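Local atomic coordinates of amidohydrolase 3 domain-containing protein (Pyrococcus furiosus, PDB entry 3ICJ), a protein that probably hydrolyses carbon-nitrogen bonds other than peptide bonds, using two zinc ions bound in an amidohydrolase-type active site, though its substrate is not established. Residues 134-138 with 214-219; 149-153 with 193-197; 159-164 with 175-179; 164-170 with 203-207. All coordinates share one frame; numbering follows the deposited sequence.

Interaction 1: 134-138 with 214-219; sequences GRIIF and ILTVKD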
loop_
_atom_site.group_PDB
_atom_site.type_symbol
_atom_site.label_atom_id
_atom_site.label_comp_id
_atom_site.label_asym_id
_atom_site.label_seq_id
_atom_site.Cartn_x
_atom_site.Cartn_y
_atom_site.Cartn_z
ATOM N N GLY A 134 -10.695 16.462 15.044
ATOM C CA GLY A 134 -11.814 16.115 14.153
ATOM C C GLY A 134 -13.232 16.368 14.672
ATOM O O GLY A 134 -13.483 16.352 15.889
ATOM N N ARG A 135 -14.167 16.596 13.742
ATOM C CA ARG A 135 -15.604 16.655 14.071
ATOM C C ARG A 135 -16.025 15.305 14.656
ATOM O O ARG A 135 -16.925 15.241 15.499
ATOM C CB ARG A 135 -16.471 17.049 12.858
ATOM C CG ARG A 135 -16.072 16.380 11.551
ATOM C CD ARG A 135 -16.946 16.774 10.352
ATOM N NE ARG A 135 -17.023 15.647 9.422
ATOM C CZ ARG A 135 -17.892 14.638 9.529
ATOM N NH1 ARG A 135 -18.787 14.607 10.509
ATOM N NH2 ARG A 135 -17.876 13.649 8.655
ATOM N N ILE A 136 -15.344 14.246 14.200
ATOM C CA ILE A 136 -15.322 12.926 14.849
ATOM C C ILE A 136 -13.883 12.618 15.292
ATOM O O ILE A 136 -12.938 12.857 14.534
ATOM C CB ILE A 136 -15.830 11.811 13.903
ATOM C CG1 ILE A 136 -17.239 12.145 13.408
ATOM C CG2 ILE A 136 -15.867 10.460 14.619
ATOM C CD1 ILE A 136 -17.497 11.732 12.002
ATOM N N ILE A 137 -13.726 12.113 16.521
ATOM C CA ILE A 137 -12.411 11.736 17.054
ATOM C C ILE A 137 -12.196 10.232 16.941
ATOM O O ILE A 137 -12.879 9.460 17.610
ATOM C CB ILE A 137 -12.218 12.150 18.543
ATOM C CG1 ILE A 137 -12.454 13.651 18.738
ATOM C CG2 ILE A 137 -10.815 11.768 19.031
ATOM C CD1 ILE A 137 -12.764 14.028 20.174
ATOM N N PHE A 138 -11.236 9.843 16.105
ATOM C CA PHE A 138 -10.788 8.459 15.976
ATOM C C PHE A 138 -9.482 8.267 16.729
ATOM O O PHE A 138 -8.621 9.138 16.723
ATOM C CB PHE A 138 -10.613 8.070 14.497
ATOM C CG PHE A 138 -11.893 8.148 13.698
ATOM C CD1 PHE A 138 -12.858 7.142 13.799
ATOM C CD2 PHE A 138 -12.146 9.235 12.869
ATOM C CE1 PHE A 138 -14.056 7.212 13.069
ATOM C CE2 PHE A 138 -13.339 9.319 12.134
ATOM C CZ PHE A 138 -14.295 8.301 12.235
ATOM N N ILE A 214 -20.629 7.842 6.907
ATOM C CA ILE A 214 -20.354 8.970 7.823
ATOM C C ILE A 214 -19.261 9.942 7.347
ATOM O O ILE A 214 -19.473 11.162 7.330
ATOM C CB ILE A 214 -20.049 8.456 9.248
ATOM C CG1 ILE A 214 -21.244 7.659 9.771
ATOM C CG2 ILE A 214 -19.715 9.606 10.193
ATOM C CD1 ILE A 214 -20.867 6.624 10.792
ATOM N N LEU A 215 -18.096 9.410 6.974
ATOM C CA LEU A 215 -17.027 10.226 6.383
ATOM C C LEU A 215 -17.464 10.863 5.059
ATOM O O LEU A 215 -18.218 10.273 4.302
ATOM C CB LEU A 215 -15.755 9.399 6.194
ATOM C CG LEU A 215 -15.178 8.827 7.496
ATOM C CD1 LEU A 215 -14.024 7.894 7.191
ATOM C CD2 LEU A 215 -14.759 9.920 8.469
ATOM N N THR A 216 -17.016 12.086 4.809
ATOM C CA THR A 216 -17.438 12.843 3.628
ATOM C C THR A 216 -16.308 12.869 2.603
ATOM O O THR A 216 -15.194 12.418 2.897
ATOM C CB THR A 216 -17.826 14.305 3.972
ATOM O OG1 THR A 216 -16.659 15.022 4.408
ATOM C CG2 THR A 216 -18.911 14.360 5.040
ATOM N N VAL A 217 -16.603 13.389 1.411
ATOM C CA VAL A 217 -15.586 13.618 0.372
ATOM C C VAL A 217 -14.456 14.526 0.895
ATOM O O VAL A 217 -13.292 14.205 0.721
ATOM C CB VAL A 217 -16.205 14.176 -0.936
ATOM C CG1 VAL A 217 -15.112 14.695 -1.902
ATOM C CG2 VAL A 217 -17.069 13.102 -1.601
ATOM N N LYS A 218 -14.812 15.624 1.570
ATOM C CA LYS A 218 -13.825 16.515 2.203
ATOM C C LYS A 218 -12.912 15.791 3.207
ATOM O O LYS A 218 -11.695 16.012 3.208
ATOM C CB LYS A 218 -14.517 17.686 2.915
ATOM C CG LYS A 218 -14.695 18.957 2.103
ATOM C CD LYS A 218 -15.528 19.997 2.872
ATOM C CE LYS A 218 -14.863 20.477 4.174
ATOM N NZ LYS A 218 -13.926 21.617 3.951
ATOM N N ASP A 219 -13.491 14.929 4.051
ATOM C CA ASP A 219 -12.686 14.105 4.975
ATOM C C ASP A 219 -11.674 13.265 4.186
ATOM O O ASP A 219 -10.497 13.201 4.560
ATOM C CB ASP A 219 -13.538 13.144 5.795
ATOM C CG ASP A 219 -14.483 13.831 6.755
ATOM O OD1 ASP A 219 -14.160 14.910 7.291
ATOM O OD2 ASP A 219 -15.553 13.242 7.006
#

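Interaction 2: 149-153 with 193-197; sequences RWPTR and ESTGI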
loop_
_atom_site.group_PDB
_atom_site.type_symbol
_atom_site.label_atom_id
_atom_site.label_comp_id
_atom_site.label_asym_id
_atom_site.label_seq_id
_atom_site.Cartn_x
_atom_site.Cartn_y
_atom_site.Cartn_z
ATOM N N ARG A 149 -9.306 -0.849 34.072
ATOM C CA ARG A 149 -10.642 -1.360 33.744
ATOM C C ARG A 149 -10.942 -1.086 32.272
ATOM O O ARG A 149 -10.145 -0.445 31.579
ATOM C CB ARG A 149 -11.735 -0.754 34.659
ATOM C CG ARG A 149 -11.870 0.769 34.632
ATOM C CD ARG A 149 -13.052 1.227 35.490
ATOM N NE ARG A 149 -13.225 2.686 35.503
ATOM C CZ ARG A 149 -13.922 3.375 34.599
ATOM N NH1 ARG A 149 -14.504 2.763 33.570
ATOM N NH2 ARG A 149 -14.013 4.694 34.703
ATOM N N TRP A 150 -12.081 -1.577 31.795
ATOM C CA TRP A 150 -12.507 -1.330 30.421
ATOM C C TRP A 150 -13.052 0.087 30.271
ATOM O O TRP A 150 -13.781 0.562 31.151
ATOM C CB TRP A 150 -13.605 -2.307 30.014
ATOM C CG TRP A 150 -13.160 -3.697 29.727
ATOM C CD1 TRP A 150 -12.947 -4.698 30.638
ATOM C CD2 TRP A 150 -12.915 -4.269 28.435
ATOM N NE1 TRP A 150 -12.560 -5.847 29.992
ATOM C CE2 TRP A 150 -12.530 -5.614 28.640
ATOM C CE3 TRP A 150 -12.961 -3.769 27.120
ATOM C CZ2 TRP A 150 -12.197 -6.473 27.579
ATOM C CZ3 TRP A 150 -12.628 -4.631 26.058
ATOM C CH2 TRP A 150 -12.252 -5.964 26.300
ATOM N N PRO A 151 -12.719 0.764 29.153
ATOM C CA PRO A 151 -13.388 2.030 28.850
ATOM C C PRO A 151 -14.814 1.746 28.380
ATOM O O PRO A 151 -15.081 0.686 27.792
ATOM C CB PRO A 151 -12.537 2.625 27.721
ATOM C CG PRO A 151 -11.926 1.430 27.018
ATOM C CD PRO A 151 -11.823 0.321 28.063
ATOM N N THR A 152 -15.741 2.644 28.681
ATOM C CA THR A 152 -17.112 2.448 28.253
ATOM C C THR A 152 -17.689 3.715 27.672
ATOM O O THR A 152 -17.138 4.818 27.846
ATOM C CB THR A 152 -18.065 2.004 29.413
ATOM O OG1 THR A 152 -18.146 3.048 30.392
ATOM C CG2 THR A 152 -17.638 0.691 30.055
ATOM N N ARG A 153 -18.838 3.532 27.023
ATOM C CA ARG A 153 -19.702 4.583 26.500
ATOM C C ARG A 153 -19.914 5.739 27.478
ATOM O O ARG A 153 -19.842 6.907 27.083
ATOM C CB ARG A 153 -21.046 3.940 26.127
ATOM C CG ARG A 153 -22.109 4.854 25.622
ATOM C CD ARG A 153 -23.487 4.198 25.778
ATOM N NE ARG A 153 -24.486 4.954 25.026
ATOM C CZ ARG A 153 -25.523 4.436 24.366
ATOM N NH1 ARG A 153 -25.725 3.122 24.337
ATOM N NH2 ARG A 153 -26.351 5.243 23.707
ATOM N N GLU A 193 -24.415 -2.583 23.545
ATOM C CA GLU A 193 -24.948 -1.225 23.459
ATOM C C GLU A 193 -24.777 -0.427 24.760
ATOM O O GLU A 193 -24.531 0.764 24.710
ATOM C CB GLU A 193 -26.438 -1.234 23.048
ATOM C CG GLU A 193 -26.972 -2.611 22.606
ATOM C CD GLU A 193 -27.868 -2.578 21.369
ATOM O OE1 GLU A 193 -27.979 -3.632 20.692
ATOM O OE2 GLU A 193 -28.450 -1.508 21.069
ATOM N N SER A 194 -24.903 -1.088 25.909
ATOM C CA SER A 194 -24.750 -0.420 27.212
ATOM C C SER A 194 -23.351 0.148 27.440
ATOM O O SER A 194 -23.211 1.222 28.027
ATOM C CB SER A 194 -25.132 -1.359 28.364
ATOM O OG SER A 194 -24.288 -2.502 28.388
ATOM N N THR A 195 -22.327 -0.558 26.950
ATOM C CA THR A 195 -20.926 -0.114 27.091
ATOM C C THR A 195 -20.301 0.498 25.821
ATOM O O THR A 195 -19.200 1.048 25.877
ATOM C CB THR A 195 -20.020 -1.253 27.583
ATOM O OG1 THR A 195 -20.153 -2.371 26.695
ATOM C CG2 THR A 195 -20.429 -1.691 28.998
ATOM N N GLY A 196 -20.989 0.395 24.686
ATOM C CA GLY A 196 -20.501 0.957 23.427
ATOM C C GLY A 196 -19.326 0.172 22.864
ATOM O O GLY A 196 -18.488 0.727 22.153
ATOM N N ILE A 197 -19.261 -1.118 23.191
ATOM C CA ILE A 197 -18.151 -1.963 22.766
ATOM C C ILE A 197 -18.566 -2.860 21.581
ATOM O O ILE A 197 -19.609 -3.511 21.626
ATOM C CB ILE A 197 -17.566 -2.763 23.981
ATOM C CG1 ILE A 197 -16.731 -1.823 24.863
ATOM C CG2 ILE A 197 -16.773 -4.007 23.525
ATOM C CD1 ILE A 197 -16.392 -2.357 26.240
#

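Interaction 3: 159-164 with 175-179; sequences IDRPVF and MNSKM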
loop_
_atom_site.group_PDB
_atom_site.type_symbol
_atom_site.label_atom_id
_atom_site.label_comp_id
_atom_site.label_asym_id
_atom_site.label_seq_id
_atom_site.Cartn_x
_atom_site.Cartn_y
_atom_site.Cartn_z
ATOM N N ILE A 159 -17.269 13.765 26.474
ATOM C CA ILE A 159 -16.803 14.429 25.243
ATOM C C ILE A 159 -17.998 14.695 24.315
ATOM O O ILE A 159 -18.733 13.767 23.966
ATOM C CB ILE A 159 -15.747 13.544 24.529
ATOM C CG1 ILE A 159 -14.555 13.309 25.464
ATOM C CG2 ILE A 159 -15.300 14.164 23.198
ATOM C CD1 ILE A 159 -13.909 11.972 25.297
ATOM N N ASP A 160 -18.188 15.948 23.897
ATOM C CA ASP A 160 -19.422 16.313 23.172
ATOM C C ASP A 160 -19.395 16.132 21.632
ATOM O O ASP A 160 -20.166 16.774 20.901
ATOM C CB ASP A 160 -19.933 17.705 23.593
ATOM C CG ASP A 160 -19.047 18.843 23.102
ATOM O OD1 ASP A 160 -17.927 18.594 22.591
ATOM O OD2 ASP A 160 -19.485 20.010 23.229
ATOM N N ARG A 161 -18.473 15.327 21.134
ATOM C CA ARG A 161 -18.570 14.890 19.757
ATOM C C ARG A 161 -18.340 13.406 19.558
ATOM O O ARG A 161 -17.879 12.770 20.492
ATOM C CB ARG A 161 -17.658 15.715 18.857
ATOM C CG ARG A 161 -16.184 15.511 19.062
ATOM C CD ARG A 161 -15.421 16.702 18.501
ATOM N NE ARG A 161 -14.532 17.280 19.493
ATOM C CZ ARG A 161 -13.226 17.422 19.329
ATOM N NH1 ARG A 161 -12.488 17.948 20.293
ATOM N NH2 ARG A 161 -12.656 17.052 18.203
ATOM N N PRO A 162 -18.648 12.864 18.387
ATOM C CA PRO A 162 -18.505 11.405 18.219
ATOM C C PRO A 162 -17.073 10.934 18.418
ATOM O O PRO A 162 -16.126 11.618 18.034
ATOM C CB PRO A 162 -18.949 11.153 16.774
ATOM C CG PRO A 162 -19.857 12.274 16.472
ATOM C CD PRO A 162 -19.302 13.464 17.203
ATOM N N VAL A 163 -16.944 9.783 19.062
ATOM C CA VAL A 163 -15.657 9.233 19.458
ATOM C C VAL A 163 -15.666 7.753 19.093
ATOM O O VAL A 163 -16.661 7.069 19.320
ATOM C CB VAL A 163 -15.425 9.456 20.982
ATOM C CG1 VAL A 163 -14.414 8.498 21.531
ATOM C CG2 VAL A 163 -14.982 10.910 21.266
ATOM N N PHE A 164 -14.580 7.254 18.504
ATOM C CA PHE A 164 -14.512 5.840 18.132
ATOM C C PHE A 164 -13.070 5.402 18.337
ATOM O O PHE A 164 -12.168 5.881 17.639
ATOM C CB PHE A 164 -14.965 5.658 16.675
ATOM C CG PHE A 164 -14.980 4.214 16.200
ATOM C CD1 PHE A 164 -16.162 3.493 16.188
ATOM C CD2 PHE A 164 -13.818 3.591 15.750
ATOM C CE1 PHE A 164 -16.189 2.172 15.754
ATOM C CE2 PHE A 164 -13.833 2.264 15.314
ATOM C CZ PHE A 164 -15.020 1.556 15.317
ATOM N N MET A 175 -16.951 3.147 21.762
ATOM C CA MET A 175 -17.497 4.400 21.236
ATOM C C MET A 175 -18.404 5.095 22.265
ATOM O O MET A 175 -18.862 4.461 23.225
ATOM C CB MET A 175 -18.207 4.166 19.876
ATOM C CG MET A 175 -19.483 3.305 19.926
ATOM S SD MET A 175 -20.077 2.776 18.285
ATOM C CE MET A 175 -19.048 1.360 18.023
ATOM N N ASN A 176 -18.644 6.395 22.095
ATOM C CA ASN A 176 -19.637 7.056 22.953
ATOM C C ASN A 176 -21.037 7.016 22.320
ATOM O O ASN A 176 -21.210 6.418 21.244
ATOM C CB ASN A 176 -19.201 8.467 23.376
ATOM C CG ASN A 176 -19.130 9.437 22.226
ATOM O OD1 ASN A 176 -19.446 9.101 21.076
ATOM N ND2 ASN A 176 -18.710 10.661 22.528
ATOM N N SER A 177 -22.016 7.628 22.994
ATOM C CA SER A 177 -23.419 7.611 22.558
ATOM C C SER A 177 -23.674 8.289 21.218
ATOM O O SER A 177 -24.435 7.760 20.398
ATOM C CB SER A 177 -24.340 8.213 23.627
ATOM O OG SER A 177 -24.280 7.437 24.812
ATOM N N LYS A 178 -23.024 9.434 21.001
ATOM C CA LYS A 178 -23.116 10.182 19.738
ATOM C C LYS A 178 -22.712 9.317 18.545
ATOM O O LYS A 178 -23.407 9.284 17.526
ATOM C CB LYS A 178 -22.247 11.443 19.783
ATOM C CG LYS A 178 -22.918 12.625 20.455
ATOM C CD LYS A 178 -22.165 13.901 20.176
ATOM C CE LYS A 178 -23.068 15.121 20.326
ATOM N NZ LYS A 178 -23.323 15.451 21.750
ATOM N N MET A 179 -21.605 8.598 18.702
ATOM C CA MET A 179 -21.119 7.683 17.686
ATOM C C MET A 179 -22.091 6.502 17.482
ATOM O O MET A 179 -22.373 6.129 16.347
ATOM C CB MET A 179 -19.709 7.202 18.053
ATOM C CG MET A 179 -18.948 6.503 16.931
ATOM S SD MET A 179 -18.457 7.584 15.560
ATOM C CE MET A 179 -19.083 6.499 14.323
HETATM O O HOH W 1 -21.590 13.280 23.622
#

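Interaction 4: 164-170 with 203-207; sequences FLYRRCF and LEESR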
loop_
_atom_site.group_PDB
_atom_site.type_symbol
_atom_site.label_atom_id
_atom_site.label_comp_id
_atom_site.label_asym_id
_atom_site.label_seq_id
_atom_site.Cartn_x
_atom_site.Cartn_y
_atom_site.Cartn_z
ATOM N N PHE A 164 -14.580 7.254 18.504
ATOM C CA PHE A 164 -14.512 5.840 18.132
ATOM C C PHE A 164 -13.070 5.402 18.337
ATOM O O PHE A 164 -12.168 5.881 17.639
ATOM C CB PHE A 164 -14.965 5.658 16.675
ATOM C CG PHE A 164 -14.980 4.214 16.200
ATOM C CD1 PHE A 164 -16.162 3.493 16.188
ATOM C CD2 PHE A 164 -13.818 3.591 15.750
ATOM C CE1 PHE A 164 -16.189 2.172 15.754
ATOM C CE2 PHE A 164 -13.833 2.264 15.314
ATOM C CZ PHE A 164 -15.020 1.556 15.317
ATOM N N LEU A 165 -12.854 4.513 19.305
ATOM C CA LEU A 165 -11.498 4.185 19.765
ATOM C C LEU A 165 -11.169 2.694 19.702
ATOM O O LEU A 165 -11.742 1.903 20.440
ATOM C CB LEU A 165 -11.287 4.676 21.202
ATOM C CG LEU A 165 -11.635 6.128 21.544
ATOM C CD1 LEU A 165 -11.603 6.333 23.052
ATOM C CD2 LEU A 165 -10.707 7.107 20.860
ATOM N N TYR A 166 -10.248 2.327 18.817
ATOM C CA TYR A 166 -9.799 0.943 18.708
ATOM C C TYR A 166 -9.070 0.500 19.972
ATOM O O TYR A 166 -8.405 1.299 20.631
ATOM C CB TYR A 166 -8.890 0.770 17.489
ATOM C CG TYR A 166 -9.621 0.828 16.168
ATOM C CD1 TYR A 166 -10.239 -0.301 15.643
ATOM C CD2 TYR A 166 -9.695 2.010 15.443
ATOM C CE1 TYR A 166 -10.909 -0.253 14.435
ATOM C CE2 TYR A 166 -10.363 2.068 14.234
ATOM C CZ TYR A 166 -10.968 0.934 13.735
ATOM O OH TYR A 166 -11.632 0.986 12.532
ATOM N N ARG A 167 -9.200 -0.780 20.305
ATOM C CA ARG A 167 -8.252 -1.441 21.194
ATOM C C ARG A 167 -6.932 -1.721 20.482
ATOM O O ARG A 167 -6.844 -1.624 19.258
ATOM C CB ARG A 167 -8.843 -2.744 21.736
ATOM C CG ARG A 167 -8.160 -3.260 22.992
ATOM C CD ARG A 167 -8.726 -4.605 23.415
ATOM N NE ARG A 167 -8.013 -5.163 24.560
ATOM C CZ ARG A 167 -6.843 -5.790 24.479
ATOM N NH1 ARG A 167 -6.250 -5.940 23.303
ATOM N NH2 ARG A 167 -6.266 -6.266 25.574
ATOM N N ARG A 168 -5.909 -2.067 21.257
ATOM C CA ARG A 168 -4.601 -2.388 20.700
ATOM C C ARG A 168 -4.726 -3.328 19.505
ATOM O O ARG A 168 -4.175 -3.065 18.435
ATOM C CB ARG A 168 -3.703 -3.015 21.769
ATOM C CG ARG A 168 -2.690 -2.053 22.370
ATOM C CD ARG A 168 -1.866 -2.726 23.454
ATOM N NE ARG A 168 -1.109 -3.864 22.939
ATOM C CZ ARG A 168 -1.434 -5.135 23.151
ATOM N NH1 ARG A 168 -2.507 -5.435 23.871
ATOM N NH2 ARG A 168 -0.688 -6.106 22.643
ATOM N N CYS A 169 -5.454 -4.424 19.693
ATOM C CA CYS A 169 -5.482 -5.502 18.713
ATOM C C CYS A 169 -6.134 -5.046 17.412
ATOM O O CYS A 169 -5.943 -5.660 16.362
ATOM C CB CYS A 169 -6.224 -6.717 19.274
ATOM S SG CYS A 169 -7.776 -6.323 20.115
ATOM N N PHE A 170 -6.903 -3.965 17.487
ATOM C CA PHE A 170 -7.846 -3.600 16.400
ATOM C C PHE A 170 -8.981 -4.620 16.190
ATOM O O PHE A 170 -9.701 -4.551 15.192
ATOM C CB PHE A 170 -7.145 -3.282 15.053
ATOM C CG PHE A 170 -6.245 -2.072 15.092
ATOM C CD1 PHE A 170 -6.746 -0.803 14.801
ATOM C CD2 PHE A 170 -4.888 -2.204 15.393
ATOM C CE1 PHE A 170 -5.912 0.325 14.832
ATOM C CE2 PHE A 170 -4.045 -1.084 15.427
ATOM C CZ PHE A 170 -4.562 0.183 15.143
ATOM N N LEU A 203 -17.849 -4.770 14.631
ATOM C CA LEU A 203 -16.739 -3.842 14.411
ATOM C C LEU A 203 -16.429 -3.647 12.915
ATOM O O LEU A 203 -16.271 -2.513 12.464
ATOM C CB LEU A 203 -15.480 -4.296 15.163
ATOM C CG LEU A 203 -14.157 -3.585 14.841
ATOM C CD1 LEU A 203 -14.176 -2.104 15.203
ATOM C CD2 LEU A 203 -13.058 -4.246 15.582
ATOM N N GLU A 204 -16.332 -4.749 12.172
ATOM C CA GLU A 204 -16.209 -4.719 10.707
ATOM C C GLU A 204 -17.320 -3.905 10.041
ATOM O O GLU A 204 -17.044 -3.071 9.186
ATOM C CB GLU A 204 -16.205 -6.131 10.125
ATOM C CG GLU A 204 -14.886 -6.873 10.234
ATOM C CD GLU A 204 -15.012 -8.349 9.852
ATOM O OE1 GLU A 204 -15.855 -8.689 8.989
ATOM O OE2 GLU A 204 -14.267 -9.177 10.421
ATOM N N GLU A 205 -18.567 -4.153 10.443
ATOM C CA GLU A 205 -19.735 -3.382 9.981
ATOM C C GLU A 205 -19.683 -1.897 10.399
ATOM O O GLU A 205 -20.028 -1.021 9.601
ATOM C CB GLU A 205 -21.041 -4.059 10.440
ATOM C CG GLU A 205 -22.320 -3.209 10.384
ATOM C CD GLU A 205 -23.034 -3.207 9.024
ATOM O OE1 GLU A 205 -24.266 -2.993 9.021
ATOM O OE2 GLU A 205 -22.392 -3.410 7.965
ATOM N N SER A 206 -19.244 -1.628 11.633
ATOM C CA SER A 206 -18.994 -0.256 12.108
ATOM C C SER A 206 -18.030 0.494 11.195
ATOM O O SER A 206 -18.317 1.630 10.819
ATOM C CB SER A 206 -18.431 -0.227 13.538
ATOM O OG SER A 206 -19.390 -0.646 14.491
ATOM N N ARG A 207 -16.917 -0.147 10.858
ATOM C CA ARG A 207 -15.922 0.393 9.951
ATOM C C ARG A 207 -16.552 0.694 8.599
ATOM O O ARG A 207 -16.339 1.744 8.041
ATOM C CB ARG A 207 -14.808 -0.622 9.739
ATOM C CG ARG A 207 -13.703 -0.637 10.754
ATOM C CD ARG A 207 -12.512 -1.378 10.158
ATOM N NE ARG A 207 -11.573 -1.933 11.123
ATOM C CZ ARG A 207 -11.534 -3.210 11.487
ATOM N NH1 ARG A 207 -12.416 -4.075 11.005
ATOM N NH2 ARG A 207 -10.618 -3.627 12.353
#

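Interaction 1: 134-138 with 214-219
Ile-214, the last residue of helix 200-214, meets the loop 134-136 in two ways. CG2 of Ile-214 touches CD1 of Ile-136 at 3.6 Å, the two branched side chains crossing at about a right angle, and its carbonyl oxygen accepts from the guanidinium of Arg-135. The bond from Arg-135 NH2 to O of Ile-214 is 3.2 Å long and bent (138°); the oxygen lies in the guanidinium plane. Leu-215 breaks the helical conformation and reaches back with CD2 to CE2 of Phe-138, 4.0 Å away, an apolar touch between two hydrocarbon side chains. Next, Thr-216 serves as N-cap of helix 217-233: its OG1 accepts from N of Asp-219, while OD2 of Asp-219 accepts from N of Thr-216 at 2.9 Å, completing a capping box. At Asp-219 the same OD2 offers its syn lone pair to NH2 of Arg-135, a 2.9 Å salt bridge with carboxylate and guanidinium nearly coplanar (16° apart). Two N-H groups thus grip one oxygen and hold the carboxylate against rotation, and its negative charge would also suit the positive end of the helix dipole. Arginine fits because its long chain carries a flat, multi-donor guanidinium that can bond at the end of one helix and the start of the next; CG between the backbone N and the carbonyl carbon (chi1 42°) and a bend at chi3 bring NH2 there. The contact joins the start of strand 137-142 to the junction of helices 200-214 and 217-233, with Met-179 of helix 177-183 packed against both Ile-136 and Ile-214.

Interaction 2: 149-153 with 193-197
Arg-153 carries the close-packed half of this loop-to-loop contact. Backbone N of Arg-153 donates to O of Thr-195 at 2.8 Å, and its side chain, extended from CG to NE with CG anti to the backbone N (chi1 177°), runs along the opposite loop until NH1 reaches O of Glu-193, 2.7 Å away. That carbonyl oxygen lies in the guanidinium plane, whereas the donor stands above the peptide plane of Glu-193. NE bonds to OG of Ser-177, so the arginine head is held from more than one direction. Glycine suits position 196, where phi is positive and the backbone runs close under CB of Arg-153, 3.8 Å from N of Gly-196. Beside the N-H bond, CA of Thr-152 makes a CA-H...O contact with the same Thr-195 oxygen. CD1 of Ile-197 covers O of Pro-151, a buried carbonyl that finds no polar partner.

Toward solvent the fit is looser. The CG2 methyls of Thr-152 and Thr-195 meet at 3.8 Å, while OG1 of Thr-152 turns instead to Asp-155. The exposed Trp-150 offers CE3 to CD1 of Ile-197 at 3.8 Å, the side chains crossing at about a right angle.

Gly-196 and Ile-197 form a G1 beta bulge opposite Asp-192. Thus the loop between helices 144-147 and 153-156 rests on the turn joining strands 191-192 and 197-199, with Pro-151 and Ile-197 both packed on Val-174 of strand 172-175.

Interaction 3: 159-164 with 175-179
Phe-164 and Met-175 lie side by side at the apolar centre, with ring atom CE1 of Phe-164 3.7 Å from the methyl CE of Met-175. They are an antiparallel non-hydrogen-bonded pair joining neighbouring strands 163-167 and 172-175 of a beta-hairpin, so both side chains emerge on the same face of the sheet. Met-179, in the first turn of helix 177-183, comes to the edge of the Phe-164 ring with CG, and its flexible chain, bent at chi2 and chi3, sets SD 3.8 Å from CB of Pro-162. Methionine suits this seam because its unbranched thioether can bend between a proline and a phenylalanine. The carbonyl oxygen of Val-163 sits among CB atoms of Met-175 and Met-179 and takes a weak bond from N of Asn-176.

Farther out Asn-176 works as the N-cap of helix 177-183. CG of Asn-176 lies between the backbone N and carbonyl carbon (chi1 67°), which brings OD1 back over the first helical turn to accept from N of Met-179 at 3.2 Å. From the opposite face of the amide plane, N of Val-163 donates to the same OD1 of Asn-176 at 3.3 Å, while ND2 gives a 3.0 Å bond to O of Arg-161 in the amide plane. An asparagine can accept and donate at once, and so ties the strand start to the helix start; ND2 also bonds to O of Leu-156.

At the exposed edge the aliphatic part of Lys-178 crosses Pro-162 obliquely and CD comes near CA of Arg-161. A water donates to O of Ile-159 at 2.9 Å and accepts a weak bond from NZ of Lys-178.

Interaction 4: 164-170 with 203-207
The Phe-164 ring reaches helix 203-207 with its far end: CZ meets CD1 of Leu-203 at the ring edge, 3.8 Å away, and CE1 lies 4.0 Å from CB of Ser-206. A small serine here lets the ring come close to the helix, while its OG turns back to O of Ala-202 in the helix itself. Two residues on, Tyr-166 lays one ring face over the edge of Phe-164, an edge-to-face pair, and sets CE1 3.8 Å from the same CD1 of Leu-203. With CG anti to the backbone N (chi1 169°), the leucine carries its methyls toward the strand, and the forked end sends CD1 to both rings and CD2 to O of Phe-170.

The arrangement is alpha/beta packing, the helix lying across one face of the sheet with its axis 11.8 Å from that of strand 164-167, at 139° between their directions. The phenol end of Tyr-166 meets the side chain of Arg-207: OH approaches CG at 3.2 Å and receives a weak, strongly bent bond from NE. Ring and guanidinium planes are 21° apart, but the side chains cross obliquely.

At the end of the strand, a type I turn from Arg-167 to Phe-170 closes with the bond from N of Phe-170 to O of Arg-167. Phe-170 then presents its carbonyl oxygen to the helix, where CD2 of Leu-203 packs against it at 3.4 Å.

All four interactions lie in or beside the six-stranded mixed sheet, its helices and connecting loops. Along the chain, interactions 2, 3 and 4 fall within the span bounded by interaction 1, and interaction 3 within that of interaction 2, while interaction 4 alternates with both 2 and 3. Interactions 1 and 3, centres about 13 Å apart, meet through neighbouring strands 137-142 and 163-167; interactions 3 and 4 share Phe-164. Interactions 2 and 3 join where Gly-196 pairs with Met-175, whereas centres 1 and 2 are about 22 Å apart without touching. Together they tie helices and loops to one sheet beside the metal site; the side chain of Arg-207 comes within about 13 Å of a zinc ion.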